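Local coordinates for protein reducing end xylose-releasing exo-oligoxylanase (Bacillus halodurans, PDB 1WU4) that hydrolyses xylooligosaccharides of three or more units from the reducing end, releasing xylose with inversion of anomeric configuration, at residues A[16-21]-A[345-350]; A[204-209]-A[275-280]; A[269-274]-A[331-336]; A[319-324]-A[363-368]. The protein carries 1 engineered substitution. One frame throughout, in Å; residues are numbered along the deposited sequence.

Contact 1 of 4, residues A[16-21]-A[345-350]; sequences NLFKEF and DLFWNT
A 2.7 Å hydrogen bond from Thr350 OG1 to Leu346 O, the donor standing above the carbonyl plane, ties off the end of the helix that presents Phe347 and Trp348 to Phe18. Across the contact all the touching atoms are aromatic carbons. Trp348 directs the edge of its six-membered ring at one face of Phe18, a T-shaped pair with centroids 5.2 Å apart and planes at 74°. The approach is off-centre, toward the rim, where Trp348 CE3 lies 3.7 Å from Phe18 CE1. With its CG anti to the backbone N (chi1 -174°), Trp348 swings out toward Phe18, and elsewhere its ring stacks on Tyr23 and meets Arg31 in a cation-pi contact. Phe347 comes in at the edge of the Phe18 ring, its CE2 4.0 Å from Phe18 CZ. Replacing Phe18 by alanine would probably open a gap between the two helices and leave the Trp348 edge without its aromatic face. Met369 and Leu372 of helix 358-372 also border Phe18. The result is an aromatic cluster that joins the short helix 17-20, near the N-terminus, to helices of the (alpha/alpha)6 barrel.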
loop_
_atom_site.group_PDB
_atom_site.type_symbol
_atom_site.label_atom_id
_atom_site.label_comp_id
_atom_site.label_asym_id
_atom_site.label_seq_id
_atom_site.Cartn_x
_atom_site.Cartn_y
_atom_site.Cartn_z
ATOM N N ASN A 16 3.064 4.946 -18.999
ATOM C CA ASN A 16 2.309 6.142 -18.651
ATOM C C ASN A 16 0.951 5.833 -19.269
ATOM O O ASN A 16 0.688 6.173 -20.428
ATOM C CB ASN A 16 2.910 7.383 -19.314
ATOM C CG ASN A 16 2.210 8.661 -18.897
ATOM O OD1 ASN A 16 1.048 8.640 -18.484
ATOM N ND2 ASN A 16 2.906 9.785 -19.016
ATOM N N LEU A 17 0.096 5.166 -18.504
ATOM C CA LEU A 17 -1.206 4.780 -19.015
ATOM C C LEU A 17 -2.084 5.977 -19.342
ATOM O O LEU A 17 -2.872 5.922 -20.281
ATOM C CB LEU A 17 -1.908 3.838 -18.031
ATOM C CG LEU A 17 -3.113 3.067 -18.587
ATOM C CD1 LEU A 17 -2.751 2.382 -19.905
ATOM C CD2 LEU A 17 -3.569 2.042 -17.559
ATOM N N PHE A 18 -1.961 7.061 -18.580
ATOM C CA PHE A 18 -2.752 8.251 -18.882
ATOM C C PHE A 18 -2.437 8.689 -20.313
ATOM O O PHE A 18 -3.337 8.981 -21.104
ATOM C CB PHE A 18 -2.400 9.422 -17.950
ATOM C CG PHE A 18 -2.972 9.316 -16.563
ATOM C CD1 PHE A 18 -4.329 9.095 -16.356
ATOM C CD2 PHE A 18 -2.152 9.522 -15.457
ATOM C CE1 PHE A 18 -4.863 9.084 -15.064
ATOM C CE2 PHE A 18 -2.674 9.515 -14.165
ATOM C CZ PHE A 18 -4.029 9.297 -13.966
ATOM N N LYS A 19 -1.149 8.744 -20.635
ATOM C CA LYS A 19 -0.710 9.170 -21.959
ATOM C C LYS A 19 -1.187 8.215 -23.046
ATOM O O LYS A 19 -1.650 8.646 -24.104
ATOM C CB LYS A 19 0.815 9.281 -21.991
ATOM C CG LYS A 19 1.385 9.776 -23.312
ATOM C CD LYS A 19 2.895 9.938 -23.222
ATOM C CE LYS A 19 3.487 10.373 -24.551
ATOM N NZ LYS A 19 3.264 9.352 -25.611
ATOM N N GLU A 20 -1.076 6.917 -22.785
ATOM C CA GLU A 20 -1.502 5.926 -23.760
ATOM C C GLU A 20 -3.007 6.001 -23.999
ATOM O O GLU A 20 -3.492 5.614 -25.067
ATOM C CB GLU A 20 -1.091 4.523 -23.298
ATOM C CG GLU A 20 0.421 4.317 -23.325
ATOM C CD GLU A 20 0.846 2.896 -22.998
ATOM O OE1 GLU A 20 2.064 2.621 -23.052
ATOM O OE2 GLU A 20 -0.029 2.058 -22.691
ATOM N N PHE A 21 -3.743 6.516 -23.018
ATOM C CA PHE A 21 -5.188 6.650 -23.140
ATOM C C PHE A 21 -5.642 8.020 -23.653
ATOM O O PHE A 21 -6.822 8.362 -23.563
ATOM C CB PHE A 21 -5.881 6.331 -21.806
ATOM C CG PHE A 21 -5.991 4.855 -21.511
ATOM C CD1 PHE A 21 -5.736 3.904 -22.499
ATOM C CD2 PHE A 21 -6.380 4.413 -20.248
ATOM C CE1 PHE A 21 -5.869 2.542 -22.234
ATOM C CE2 PHE A 21 -6.516 3.053 -19.974
ATOM C CZ PHE A 21 -6.261 2.117 -20.969
ATOM N N ASP A 345 -10.540 7.188 -17.042
ATOM C CA ASP A 345 -11.248 8.443 -17.289
ATOM C C ASP A 345 -12.057 8.858 -16.063
ATOM O O ASP A 345 -12.100 10.038 -15.706
ATOM C CB ASP A 345 -12.197 8.328 -18.490
ATOM C CG ASP A 345 -11.466 8.270 -19.817
ATOM O OD1 ASP A 345 -10.315 8.747 -19.900
ATOM O OD2 ASP A 345 -12.056 7.758 -20.791
ATOM N N LEU A 346 -12.703 7.891 -15.418
ATOM C CA LEU A 346 -13.500 8.187 -14.233
ATOM C C LEU A 346 -12.608 8.813 -13.168
ATOM O O LEU A 346 -12.964 9.817 -12.554
ATOM C CB LEU A 346 -14.144 6.907 -13.685
ATOM C CG LEU A 346 -14.992 7.069 -12.417
ATOM C CD1 LEU A 346 -16.139 8.037 -12.682
ATOM C CD2 LEU A 346 -15.526 5.713 -11.975
ATOM N N PHE A 347 -11.441 8.212 -12.959
ATOM C CA PHE A 347 -10.486 8.702 -11.974
ATOM C C PHE A 347 -10.028 10.117 -12.326
ATOM O O PHE A 347 -9.973 10.995 -11.459
ATOM C CB PHE A 347 -9.294 7.739 -11.903
ATOM C CG PHE A 347 -8.196 8.176 -10.970
ATOM C CD1 PHE A 347 -8.481 8.623 -9.682
ATOM C CD2 PHE A 347 -6.866 8.103 -11.373
ATOM C CE1 PHE A 347 -7.452 8.991 -8.808
ATOM C CE2 PHE A 347 -5.830 8.466 -10.508
ATOM C CZ PHE A 347 -6.127 8.910 -9.222
ATOM N N TRP A 348 -9.714 10.354 -13.595
ATOM C CA TRP A 348 -9.280 11.680 -14.015
ATOM C C TRP A 348 -10.355 12.719 -13.701
ATOM O O TRP A 348 -10.050 13.845 -13.303
ATOM C CB TRP A 348 -8.968 11.691 -15.516
ATOM C CG TRP A 348 -8.380 12.988 -15.993
ATOM C CD1 TRP A 348 -9.057 14.104 -16.395
ATOM C CD2 TRP A 348 -6.988 13.307 -16.086
ATOM N NE1 TRP A 348 -8.169 15.100 -16.736
ATOM C CE2 TRP A 348 -6.893 14.637 -16.555
ATOM C CE3 TRP A 348 -5.808 12.598 -15.818
ATOM C CZ2 TRP A 348 -5.663 15.274 -16.763
ATOM C CZ3 TRP A 348 -4.585 13.232 -16.027
ATOM C CH2 TRP A 348 -4.525 14.558 -16.495
ATOM N N ASN A 349 -11.613 12.327 -13.864
ATOM C CA ASN A 349 -12.730 13.229 -13.619
ATOM C C ASN A 349 -13.220 13.246 -12.174
ATOM O O ASN A 349 -14.288 13.785 -11.884
ATOM C CB ASN A 349 -13.880 12.876 -14.561
ATOM C CG ASN A 349 -13.523 13.106 -16.018
ATOM O OD1 ASN A 349 -13.700 12.226 -16.861
ATOM N ND2 ASN A 349 -13.021 14.296 -16.321
ATOM N N THR A 350 -12.439 12.659 -11.274
ATOM C CA THR A 350 -12.788 12.625 -9.858
ATOM C C THR A 350 -11.782 13.455 -9.066
ATOM O O THR A 350 -10.604 13.117 -9.008
ATOM C CB THR A 350 -12.760 11.184 -9.302
ATOM O OG1 THR A 350 -13.687 10.368 -10.026
ATOM C CG2 THR A 350 -13.134 11.174 -7.825
#

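Contact 2 of 4, residues A[204-209]-A[275-280]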
loop_
_atom_site.group_PDB
_atom_site.type_symbol
_atom_site.label_atom_id
_atom_site.label_comp_id
_atom_site.label_asym_id
_atom_site.label_seq_id
_atom_site.Cartn_x
_atom_site.Cartn_y
_atom_site.Cartn_z
ATOM N N TYR A 204 7.951 -8.118 -2.131
ATOM C CA TYR A 204 8.743 -9.265 -1.690
ATOM C C TYR A 204 9.797 -9.670 -2.718
ATOM O O TYR A 204 10.868 -10.147 -2.350
ATOM C CB TYR A 204 7.829 -10.451 -1.351
ATOM C CG TYR A 204 6.629 -10.080 -0.500
ATOM C CD1 TYR A 204 6.657 -8.964 0.346
ATOM C CD2 TYR A 204 5.441 -10.800 -0.591
ATOM C CE1 TYR A 204 5.530 -8.571 1.061
ATOM C CE2 TYR A 204 4.307 -10.417 0.124
ATOM C CZ TYR A 204 4.358 -9.295 0.941
ATOM O OH TYR A 204 3.218 -8.871 1.585
ATOM N N GLU A 205 9.498 -9.483 -4.000
ATOM C CA GLU A 205 10.464 -9.804 -5.049
ATOM C C GLU A 205 11.711 -8.956 -4.816
ATOM O O GLU A 205 12.842 -9.424 -4.948
ATOM C CB GLU A 205 9.884 -9.476 -6.427
ATOM C CG GLU A 205 8.678 -10.307 -6.809
ATOM C CD GLU A 205 9.056 -11.642 -7.411
ATOM O OE1 GLU A 205 9.983 -12.298 -6.889
ATOM O OE2 GLU A 205 8.412 -12.038 -8.404
ATOM N N LEU A 206 11.499 -7.691 -4.472
ATOM C CA LEU A 206 12.618 -6.797 -4.224
ATOM C C LEU A 206 13.310 -7.159 -2.912
ATOM O O LEU A 206 14.533 -7.079 -2.811
ATOM C CB LEU A 206 12.138 -5.344 -4.230
ATOM C CG LEU A 206 11.586 -4.914 -5.597
ATOM C CD1 LEU A 206 10.970 -3.529 -5.501
ATOM C CD2 LEU A 206 12.699 -4.941 -6.640
ATOM N N PHE A 207 12.540 -7.578 -1.910
ATOM C CA PHE A 207 13.149 -7.980 -0.649
ATOM C C PHE A 207 14.048 -9.194 -0.899
ATOM O O PHE A 207 15.067 -9.369 -0.233
ATOM C CB PHE A 207 12.088 -8.355 0.394
ATOM C CG PHE A 207 11.213 -7.209 0.841
ATOM C CD1 PHE A 207 11.545 -5.881 0.562
ATOM C CD2 PHE A 207 10.057 -7.468 1.568
ATOM C CE1 PHE A 207 10.728 -4.832 1.008
ATOM C CE2 PHE A 207 9.240 -6.432 2.017
ATOM C CZ PHE A 207 9.576 -5.110 1.734
ATOM N N SER A 208 13.679 -10.029 -1.869
ATOM C CA SER A 208 14.475 -11.218 -2.170
ATOM C C SER A 208 15.831 -10.848 -2.763
ATOM O O SER A 208 16.718 -11.696 -2.878
ATOM C CB SER A 208 13.723 -12.159 -3.126
ATOM O OG SER A 208 13.838 -11.761 -4.484
ATOM N N LEU A 209 15.992 -9.580 -3.131
ATOM C CA LEU A 209 17.248 -9.104 -3.699
ATOM C C LEU A 209 18.033 -8.254 -2.708
ATOM O O LEU A 209 19.266 -8.240 -2.739
ATOM C CB LEU A 209 16.984 -8.253 -4.947
ATOM C CG LEU A 209 16.208 -8.879 -6.104
ATOM C CD1 LEU A 209 15.982 -7.835 -7.187
ATOM C CD2 LEU A 209 16.979 -10.071 -6.655
ATOM N N ALA A 275 1.777 -5.947 -11.792
ATOM C CA ALA A 275 1.775 -6.219 -13.226
ATOM C C ALA A 275 2.744 -5.288 -13.941
ATOM O O ALA A 275 3.487 -5.711 -14.825
ATOM C CB ALA A 275 0.373 -6.045 -13.795
ATOM N N GLU A 276 2.740 -4.018 -13.553
ATOM C CA GLU A 276 3.628 -3.041 -14.174
ATOM C C GLU A 276 5.095 -3.318 -13.871
ATOM O O GLU A 276 5.940 -3.277 -14.765
ATOM C CB GLU A 276 3.273 -1.627 -13.709
ATOM C CG GLU A 276 4.162 -0.527 -14.290
ATOM C CD GLU A 276 4.286 -0.593 -15.803
ATOM O OE1 GLU A 276 3.328 -1.043 -16.465
ATOM O OE2 GLU A 276 5.339 -0.177 -16.333
ATOM N N TRP A 277 5.397 -3.602 -12.608
ATOM C CA TRP A 277 6.770 -3.867 -12.198
ATOM C C TRP A 277 7.333 -5.213 -12.647
ATOM O O TRP A 277 8.440 -5.280 -13.186
ATOM C CB TRP A 277 6.895 -3.778 -10.675
ATOM C CG TRP A 277 6.911 -2.383 -10.118
ATOM C CD1 TRP A 277 6.716 -1.211 -10.799
ATOM C CD2 TRP A 277 7.129 -2.021 -8.749
ATOM N NE1 TRP A 277 6.801 -0.141 -9.932
ATOM C CE2 TRP A 277 7.052 -0.614 -8.670
ATOM C CE3 TRP A 277 7.381 -2.753 -7.579
ATOM C CZ2 TRP A 277 7.218 0.079 -7.463
ATOM C CZ3 TRP A 277 7.547 -2.062 -6.378
ATOM C CH2 TRP A 277 7.463 -0.662 -6.333
ATOM N N PHE A 278 6.581 -6.286 -12.431
ATOM C CA PHE A 278 7.084 -7.607 -12.775
ATOM C C PHE A 278 6.432 -8.343 -13.935
ATOM O O PHE A 278 6.743 -9.508 -14.184
ATOM C CB PHE A 278 7.098 -8.465 -11.511
ATOM C CG PHE A 278 8.151 -8.040 -10.533
ATOM C CD1 PHE A 278 9.477 -8.418 -10.720
ATOM C CD2 PHE A 278 7.840 -7.183 -9.483
ATOM C CE1 PHE A 278 10.478 -7.946 -9.880
ATOM C CE2 PHE A 278 8.835 -6.704 -8.636
ATOM C CZ PHE A 278 10.157 -7.083 -8.833
ATOM N N GLY A 279 5.547 -7.662 -14.653
ATOM C CA GLY A 279 4.910 -8.281 -15.802
ATOM C C GLY A 279 3.459 -8.668 -15.630
ATOM O O GLY A 279 3.019 -9.061 -14.547
ATOM N N GLY A 280 2.708 -8.564 -16.719
ATOM C CA GLY A 280 1.306 -8.920 -16.670
ATOM C C GLY A 280 1.142 -10.423 -16.599
ATOM O O GLY A 280 2.110 -11.173 -16.743
#
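Helix 201-210 and the C-terminal turn of helix 265-278 face each other with a fairly wide backbone separation: the nearest alpha carbons, Glu205 CA and Phe278 CA, are 8.7 Å apart, and side chains fill the space between. The second helix stops directly after Phe278, where Gly279 takes a positive phi of 107°. At these backbone angles a beta carbon would run into the carbonyl oxygen of Phe278, which accounts for a glycine at this position.

Phe278 buries more surface here than any other residue of the two segments. Glu205 lays its aliphatic part over one face of the ring in a CH-pi contact, with Glu205 CB 3.8 Å from the Phe278 ring centroid and 29° off the ring normal; CG follows above the middle of the same ring. The glutamate chain then bends at chi2 (-84°), and its OE2 forms a salt bridge with Arg227, so the methylenes serve the ring while the charge is paired elsewhere. As parts of the (alpha/alpha)6 barrel of glycoside hydrolase family 8, these helices are brought together again by Leu206, which divides its methyls between two aromatic residues. Leu206 CD2 sits at the edge of the Phe278 ring, 4.0 Å from CZ, whereas CD1 reaches Trp277 CZ3 at 3.8 Å, the two side chains crossing at about a right angle. A serine in place of Phe278 would probably strip the Glu205 methylenes of their aromatic cover and open a gap beside Leu206. Phe9, from the first helix, 8-11, meets both Phe278 and Leu206, and Trp277 NE1 donates to Phe376 O.

Contact 3 of 4, residues A[269-274]-A[331-336]; sequences ANIGLD and SLASVD
Ala333 lays its methyl against the backbone of helix 265-278, where Ala333 CB lies 4.0 Å from Gly272 CA and 3.8 Å from Ile271 O. The same methyl touches a side chain as well: in Ile271 a chi1 of -70° places CG1 beside the backbone N and leaves CG2 anti to that N, where it stands 3.9 Å from Ala333 CB. Next to this, Leu332 rests its CB on Gly272 O at 3.4 Å, and its CD1 is near the same oxygen. Gly272 CA and Ala333 CA are only 4.6 Å apart, glycine and alanine putting little bulk between the two backbones. Within the (alpha/alpha)6 barrel the contact sets a 3-10 turn of the connection between helices 320-329 and 340-348 directly on the side of helix 265-278, backbone close to backbone. Helix 282-295 also borders the contact, with Ile288 touching Ala333 and Trp283 touching Ile271, while Leu17 of the short helix 17-20 packs on Leu332. The turn is also held through the Ser331 hydroxyl, which is hydrogen-bonded to Gln292 NE2 and to Ala340 O.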
loop_
_atom_site.group_PDB
_atom_site.type_symbol
_atom_site.label_atom_id
_atom_site.label_comp_id
_atom_site.label_asym_id
_atom_site.label_seq_id
_atom_site.Cartn_x
_atom_site.Cartn_y
_atom_site.Cartn_z
ATOM N N ALA A 269 -5.292 -2.215 -6.793
ATOM C CA ALA A 269 -4.132 -1.350 -6.977
ATOM C C ALA A 269 -2.839 -2.153 -6.919
ATOM O O ALA A 269 -1.938 -1.947 -7.732
ATOM C CB ALA A 269 -4.113 -0.254 -5.916
ATOM N N ASN A 270 -2.751 -3.058 -5.946
ATOM C CA ASN A 270 -1.568 -3.900 -5.777
ATOM C C ASN A 270 -1.347 -4.788 -6.994
ATOM O O ASN A 270 -0.213 -4.992 -7.430
ATOM C CB ASN A 270 -1.704 -4.784 -4.533
ATOM C CG ASN A 270 -1.746 -3.988 -3.246
ATOM O OD1 ASN A 270 -1.228 -2.874 -3.169
ATOM N ND2 ASN A 270 -2.348 -4.570 -2.216
ATOM N N ILE A 271 -2.433 -5.325 -7.532
ATOM C CA ILE A 271 -2.347 -6.183 -8.705
ATOM C C ILE A 271 -1.859 -5.362 -9.895
ATOM O O ILE A 271 -1.057 -5.835 -10.698
ATOM C CB ILE A 271 -3.716 -6.827 -9.002
ATOM C CG1 ILE A 271 -4.031 -7.849 -7.907
ATOM C CG2 ILE A 271 -3.710 -7.501 -10.374
ATOM C CD1 ILE A 271 -5.409 -8.457 -7.995
ATOM N N GLY A 272 -2.332 -4.123 -9.994
ATOM C CA GLY A 272 -1.898 -3.263 -11.078
ATOM C C GLY A 272 -0.419 -2.932 -10.996
ATOM O O GLY A 272 0.295 -2.993 -12.001
ATOM N N LEU A 273 0.063 -2.584 -9.805
ATOM C CA LEU A 273 1.472 -2.238 -9.666
ATOM C C LEU A 273 2.382 -3.445 -9.880
ATOM O O LEU A 273 3.445 -3.322 -10.489
ATOM C CB LEU A 273 1.742 -1.603 -8.295
ATOM C CG LEU A 273 3.133 -0.976 -8.161
ATOM C CD1 LEU A 273 3.317 0.115 -9.216
ATOM C CD2 LEU A 273 3.298 -0.390 -6.768
ATOM N N ASP A 274 1.973 -4.610 -9.382
ATOM C CA ASP A 274 2.773 -5.819 -9.568
ATOM C C ASP A 274 2.871 -6.141 -11.061
ATOM O O ASP A 274 3.931 -6.540 -11.547
ATOM C CB ASP A 274 2.150 -6.996 -8.800
ATOM C CG ASP A 274 2.947 -8.289 -8.945
ATOM O OD1 ASP A 274 4.191 -8.236 -8.961
ATOM O OD2 ASP A 274 2.324 -9.368 -9.026
ATOM N N SER A 331 -6.037 -0.894 -13.765
ATOM C CA SER A 331 -5.956 -0.954 -15.222
ATOM C C SER A 331 -4.553 -1.276 -15.735
ATOM O O SER A 331 -4.393 -1.728 -16.866
ATOM C CB SER A 331 -6.438 0.361 -15.837
ATOM O OG SER A 331 -7.819 0.561 -15.590
ATOM N N LEU A 332 -3.532 -1.051 -14.912
ATOM C CA LEU A 332 -2.165 -1.354 -15.329
ATOM C C LEU A 332 -1.992 -2.856 -15.557
ATOM O O LEU A 332 -1.053 -3.285 -16.226
ATOM C CB LEU A 332 -1.162 -0.864 -14.278
ATOM C CG LEU A 332 -0.961 0.652 -14.201
ATOM C CD1 LEU A 332 -0.211 1.003 -12.926
ATOM C CD2 LEU A 332 -0.197 1.138 -15.425
ATOM N N ALA A 333 -2.904 -3.651 -14.999
ATOM C CA ALA A 333 -2.854 -5.103 -15.150
ATOM C C ALA A 333 -3.761 -5.603 -16.276
ATOM O O ALA A 333 -3.815 -6.799 -16.546
ATOM C CB ALA A 333 -3.231 -5.781 -13.836
ATOM N N SER A 334 -4.474 -4.688 -16.925
ATOM C CA SER A 334 -5.357 -5.056 -18.033
ATOM C C SER A 334 -5.535 -3.823 -18.910
ATOM O O SER A 334 -6.637 -3.285 -19.040
ATOM C CB SER A 334 -6.713 -5.522 -17.505
ATOM O OG SER A 334 -7.473 -6.121 -18.542
ATOM N N VAL A 335 -4.439 -3.382 -19.518
ATOM C CA VAL A 335 -4.462 -2.187 -20.352
ATOM C C VAL A 335 -5.414 -2.264 -21.542
ATOM O O VAL A 335 -5.880 -1.235 -22.033
ATOM C CB VAL A 335 -3.044 -1.839 -20.854
ATOM C CG1 VAL A 335 -2.119 -1.610 -19.669
ATOM C CG2 VAL A 335 -2.514 -2.950 -21.734
ATOM N N ASP A 336 -5.706 -3.477 -22.001
ATOM C CA ASP A 336 -6.615 -3.665 -23.128
ATOM C C ASP A 336 -7.978 -4.161 -22.660
ATOM O O ASP A 336 -8.805 -4.587 -23.468
ATOM C CB ASP A 336 -6.025 -4.665 -24.127
ATOM C CG ASP A 336 -4.735 -4.173 -24.751
ATOM O OD1 ASP A 336 -4.741 -3.071 -25.340
ATOM O OD2 ASP A 336 -3.715 -4.890 -24.660
#

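Contact 4 of 4, residues A[319-324]-A[363-368]; sequences HPVGLI and CLYLFA
This is a close, buried helix-to-helix contact in the (alpha/alpha)6 barrel, made where a glycine of helix 320-329 meets a leucine of helix 358-372. Gly322 CA and Leu364 CA are 5.5 Å apart, and the Leu364 side chain lies in the place that Gly322 leaves without a side chain. Its CD2 does the touching, 3.9 Å from Gly322 CA and equally near Gly322 O. A beta carbon on Gly322 would come within 3.0 Å of that methyl, too near for ordinary packing. One residue back from Gly322 and one on from Leu364, Val321 and Tyr365 form a second point of contact: Val321 CG1, anti to the backbone N (chi1 171°), approaches the edge of the tyrosine ring near its plane, 3.8 Å from CD1. The side chains meet at a slant, and the phenol oxygen extends beyond the valine to hydrogen-bond with Thr350 O and Arg31 NH2. Asp361, in the turn of helix 358-372 just before this segment, adds polar links to the start of helix 320-329, accepting from Gly322 N through OD1 and hydrogen-bonded to His319 ND1 through OD2. The two segments themselves meet by van der Waals contact, so their closeness depends on shape, with a leucine methyl fitted to a bare alpha carbon, while Asp361 supplies directional bonds between the same two helices.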
loop_
_atom_site.group_PDB
_atom_site.type_symbol
_atom_site.label_atom_id
_atom_site.label_comp_id
_atom_site.label_asym_id
_atom_site.label_seq_id
_atom_site.Cartn_x
_atom_site.Cartn_y
_atom_site.Cartn_z
ATOM N N HIS A 319 -15.311 5.192 1.498
ATOM C CA HIS A 319 -14.218 5.763 0.716
ATOM C C HIS A 319 -14.393 5.513 -0.784
ATOM O O HIS A 319 -13.559 4.863 -1.415
ATOM C CB HIS A 319 -12.892 5.159 1.194
ATOM C CG HIS A 319 -12.620 5.388 2.648
ATOM N ND1 HIS A 319 -12.227 6.611 3.147
ATOM C CD2 HIS A 319 -12.721 4.561 3.716
ATOM C CE1 HIS A 319 -12.097 6.528 4.459
ATOM N NE2 HIS A 319 -12.392 5.294 4.829
ATOM N N PRO A 320 -15.473 6.047 -1.377
ATOM C CA PRO A 320 -15.722 5.856 -2.809
ATOM C C PRO A 320 -14.636 6.416 -3.729
ATOM O O PRO A 320 -14.360 5.841 -4.780
ATOM C CB PRO A 320 -17.088 6.513 -3.017
ATOM C CG PRO A 320 -17.151 7.543 -1.922
ATOM C CD PRO A 320 -16.565 6.810 -0.748
ATOM N N VAL A 321 -14.022 7.530 -3.340
ATOM C CA VAL A 321 -12.958 8.115 -4.155
ATOM C C VAL A 321 -11.758 7.162 -4.154
ATOM O O VAL A 321 -11.120 6.952 -5.185
ATOM C CB VAL A 321 -12.545 9.513 -3.623
ATOM C CG1 VAL A 321 -11.301 10.011 -4.349
ATOM C CG2 VAL A 321 -13.691 10.498 -3.834
ATOM N N GLY A 322 -11.463 6.576 -2.996
ATOM C CA GLY A 322 -10.366 5.630 -2.912
ATOM C C GLY A 322 -10.658 4.414 -3.780
ATOM O O GLY A 322 -9.764 3.888 -4.440
ATOM N N LEU A 323 -11.909 3.959 -3.775
ATOM C CA LEU A 323 -12.290 2.812 -4.593
ATOM C C LEU A 323 -12.065 3.141 -6.073
ATOM O O LEU A 323 -11.505 2.335 -6.812
ATOM C CB LEU A 323 -13.755 2.435 -4.328
ATOM C CG LEU A 323 -14.358 1.290 -5.153
ATOM C CD1 LEU A 323 -13.438 0.073 -5.135
ATOM C CD2 LEU A 323 -15.727 0.933 -4.592
ATOM N N ILE A 324 -12.494 4.327 -6.498
ATOM C CA ILE A 324 -12.309 4.757 -7.882
ATOM C C ILE A 324 -10.822 4.747 -8.240
ATOM O O ILE A 324 -10.425 4.229 -9.285
ATOM C CB ILE A 324 -12.870 6.186 -8.103
ATOM C CG1 ILE A 324 -14.396 6.163 -8.024
ATOM C CG2 ILE A 324 -12.393 6.746 -9.443
ATOM C CD1 ILE A 324 -15.031 7.543 -8.095
ATOM N N CYS A 363 -4.638 9.129 -0.110
ATOM C CA CYS A 363 -3.388 8.375 -0.166
ATOM C C CYS A 363 -3.497 7.449 -1.376
ATOM O O CYS A 363 -2.583 7.371 -2.195
ATOM C CB CYS A 363 -3.176 7.537 1.098
ATOM S SG CYS A 363 -2.632 8.473 2.539
ATOM N N LEU A 364 -4.630 6.758 -1.483
ATOM C CA LEU A 364 -4.866 5.850 -2.603
ATOM C C LEU A 364 -4.859 6.631 -3.915
ATOM O O LEU A 364 -4.369 6.151 -4.936
ATOM C CB LEU A 364 -6.209 5.128 -2.417
ATOM C CG LEU A 364 -6.218 3.847 -1.568
ATOM C CD1 LEU A 364 -5.406 4.031 -0.296
ATOM C CD2 LEU A 364 -7.651 3.465 -1.246
ATOM N N TYR A 365 -5.391 7.848 -3.864
ATOM C CA TYR A 365 -5.467 8.732 -5.017
ATOM C C TYR A 365 -4.060 9.082 -5.522
ATOM O O TYR A 365 -3.771 8.944 -6.711
ATOM C CB TYR A 365 -6.221 10.001 -4.611
ATOM C CG TYR A 365 -6.711 10.874 -5.743
ATOM C CD1 TYR A 365 -8.077 11.055 -5.964
ATOM C CD2 TYR A 365 -5.815 11.578 -6.548
ATOM C CE1 TYR A 365 -8.541 11.919 -6.947
ATOM C CE2 TYR A 365 -6.269 12.446 -7.539
ATOM C CZ TYR A 365 -7.631 12.613 -7.727
ATOM O OH TYR A 365 -8.082 13.503 -8.675
ATOM N N LEU A 366 -3.180 9.528 -4.626
ATOM C CA LEU A 366 -1.831 9.884 -5.051
ATOM C C LEU A 366 -1.071 8.676 -5.590
ATOM O O LEU A 366 -0.351 8.792 -6.579
ATOM C CB LEU A 366 -1.043 10.545 -3.910
ATOM C CG LEU A 366 0.399 10.950 -4.255
ATOM C CD1 LEU A 366 0.418 11.845 -5.488
ATOM C CD2 LEU A 366 1.030 11.671 -3.075
ATOM N N PHE A 367 -1.220 7.519 -4.950
ATOM C CA PHE A 367 -0.533 6.330 -5.446
ATOM C C PHE A 367 -0.981 6.024 -6.876
ATOM O O PHE A 367 -0.161 5.710 -7.737
ATOM C CB PHE A 367 -0.800 5.114 -4.552
ATOM C CG PHE A 367 0.033 5.079 -3.298
ATOM C CD1 PHE A 367 1.388 5.397 -3.327
ATOM C CD2 PHE A 367 -0.534 4.683 -2.093
ATOM C CE1 PHE A 367 2.168 5.319 -2.171
ATOM C CE2 PHE A 367 0.235 4.600 -0.933
ATOM C CZ PHE A 367 1.589 4.918 -0.975
ATOM N N ALA A 368 -2.283 6.129 -7.126
ATOM C CA ALA A 368 -2.818 5.868 -8.460
ATOM C C ALA A 368 -2.330 6.909 -9.468
ATOM O O ALA A 368 -2.060 6.582 -10.625
ATOM C CB ALA A 368 -4.336 5.848 -8.413
#

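Contacts 1 and 4 adjoin, their centres 13 Å apart: Phe347 CZ of contact 1 lies 3.4 Å from Tyr365 O of contact 4 and packs 3.6 Å from Ala368 CB. Contact 3 touches contact 1 through Leu17, which meets Ser331 and Val335, and touches contact 2 where Ala275 CB and Ala333 CB are 3.6 Å apart; contacts 2 and 3 share helix 265-278. Contact 4 is nearest to the catalytic centre, the Leu364 side chain being about 6 Å from that of Glu70, the probable proton donor, and about 9 Å from that of Asp263, the probable proton acceptor. The nickel ion lies about 8 Å from the Trp348 side chain of contact 1.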